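Local coordinates for protein YSC84 (Saccharomyces cerevisiae, PDB 2A08) that helps organise the actin cytoskeleton and supports fluid-phase endocytosis and vesicle trafficking, here represented by its SH3 domain, and interacts with LAS17 and SLA1, at residues A[14-17]-A[18-21]. Sequence-based numbering, arbitrary orientation.
Sequences GEQP and GDLA
The amide N of Gln16 donates to OD2 of Asp19 across 3.0 Å, the shorter of two hydrogen bonds that close the tip of the RT loop, the long excursion between strands 5-8 and 27-30 of this SH3 domain. The second runs the other way along the backbone, Asp19 N to Gln16 O at 3.2 Å, and closes a type II beta turn from Gln16 to Asp19. Pro17 and Gly18 fill its two corners, and the positive phi of Gly18 suits a glycine, since a side chain there would collide with Pro17 O. The pair illustrates how one acidic side chain can brace a turn that its own backbone already closes. With CG anti to its carbonyl carbon (chi1 -73°), Asp19 turns the carboxylate back over the turn. The Gln16 N-H meets OD2 from above the carboxylate plane, 57° out of it. The bond is nonetheless fairly straight, with an N-H...O angle of 154°. An alanine in place of Asp19 is likely to leave the Gln16 amide without this acceptor and the turn with its backbone bond alone. Glu15 OE1 lies 4.3 Å from the same OD2, a proximity of like charges that would probably raise the proton affinity of both acids somewhat. On the inner side of the hairpin-like bend, CB of Asp19 packs 3.4 Å from CA of Gly14, where a side chain on Gly14 would run into Leu20 and Ala21. Backbone bonds from Gly18 and Leu20 to Ile51 tie the returning arm to strand 48-53, and the Leu20 side chain is buried against Phe52. Between the arms a water lies within hydrogen-bonding distance of Asp19 O, its oxygen 3.0 Å away, and beside Gly14 O.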
loop_
_atom_site.group_PDB
_atom_site.type_symbol
_atom_site.label_atom_id
_atom_site.label_comp_id
_atom_site.label_asym_id
_atom_site.label_seq_id
_atom_site.Cartn_x
_atom_site.Cartn_y
_atom_site.Cartn_z
ATOM N N GLY A 14 -0.106 -1.464 9.930
ATOM C CA GLY A 14 0.728 -2.577 9.485
ATOM C C GLY A 14 1.197 -3.471 10.659
ATOM O O GLY A 14 2.373 -3.864 10.733
ATOM N N GLU A 15 0.273 -3.840 11.542
ATOM C CA GLU A 15 0.584 -4.479 12.800
ATOM C C GLU A 15 0.867 -5.992 12.803
ATOM O O GLU A 15 1.351 -6.516 13.802
ATOM C CB GLU A 15 -0.571 -4.190 13.775
ATOM C CG GLU A 15 -1.855 -4.976 13.459
ATOM C CD GLU A 15 -2.707 -4.461 12.300
ATOM O OE1 GLU A 15 -2.401 -3.408 11.686
ATOM O OE2 GLU A 15 -3.722 -5.160 12.006
ATOM N N GLN A 16 0.556 -6.681 11.700
ATOM C CA GLN A 16 0.758 -8.145 11.594
ATOM C C GLN A 16 2.010 -8.389 10.751
ATOM O O GLN A 16 2.459 -7.497 10.023
ATOM C CB GLN A 16 -0.463 -8.853 10.959
ATOM C CG GLN A 16 -1.789 -8.550 11.645
ATOM C CD GLN A 16 -2.928 -9.456 11.181
ATOM O OE1 GLN A 16 -2.720 -10.404 10.430
ATOM N NE2 GLN A 16 -4.138 -9.170 11.650
ATOM N N PRO A 17 2.577 -9.587 10.835
ATOM C CA PRO A 17 3.746 -9.902 10.016
ATOM C C PRO A 17 3.540 -9.608 8.550
ATOM O O PRO A 17 2.469 -9.850 7.979
ATOM C CB PRO A 17 3.940 -11.416 10.268
ATOM C CG PRO A 17 3.421 -11.624 11.632
ATOM C CD PRO A 17 2.232 -10.708 11.727
ATOM N N GLY A 18 4.594 -9.113 7.904
ATOM C CA GLY A 18 4.523 -8.909 6.483
ATOM C C GLY A 18 3.759 -7.703 6.031
ATOM O O GLY A 18 3.627 -7.498 4.838
ATOM N N ASP A 19 3.235 -6.904 6.956
ATOM C CA ASP A 19 2.450 -5.739 6.588
ATOM C C ASP A 19 3.324 -4.521 6.319
ATOM O O ASP A 19 4.419 -4.387 6.900
ATOM C CB ASP A 19 1.521 -5.319 7.716
ATOM C CG ASP A 19 0.334 -6.222 7.931
ATOM O OD1 ASP A 19 0.102 -7.190 7.157
ATOM O OD2 ASP A 19 -0.408 -6.008 8.927
ATOM N N LEU A 20 2.806 -3.639 5.459
ATOM C CA LEU A 20 3.396 -2.316 5.247
ATOM C C LEU A 20 2.636 -1.253 6.009
ATOM O O LEU A 20 1.429 -1.075 5.810
ATOM C CB LEU A 20 3.383 -1.957 3.770
ATOM C CG LEU A 20 3.930 -0.600 3.366
ATOM C CD1 LEU A 20 5.421 -0.595 3.513
ATOM C CD2 LEU A 20 3.475 -0.316 1.912
ATOM N N ALA A 21 3.320 -0.544 6.882
ATOM C CA ALA A 21 2.745 0.577 7.606
ATOM C C ALA A 21 2.902 1.829 6.781
ATOM O O ALA A 21 3.922 2.014 6.112
ATOM C CB ALA A 21 3.442 0.748 8.911
HETATM O O HOH W 1 4.563 -3.197 9.631
#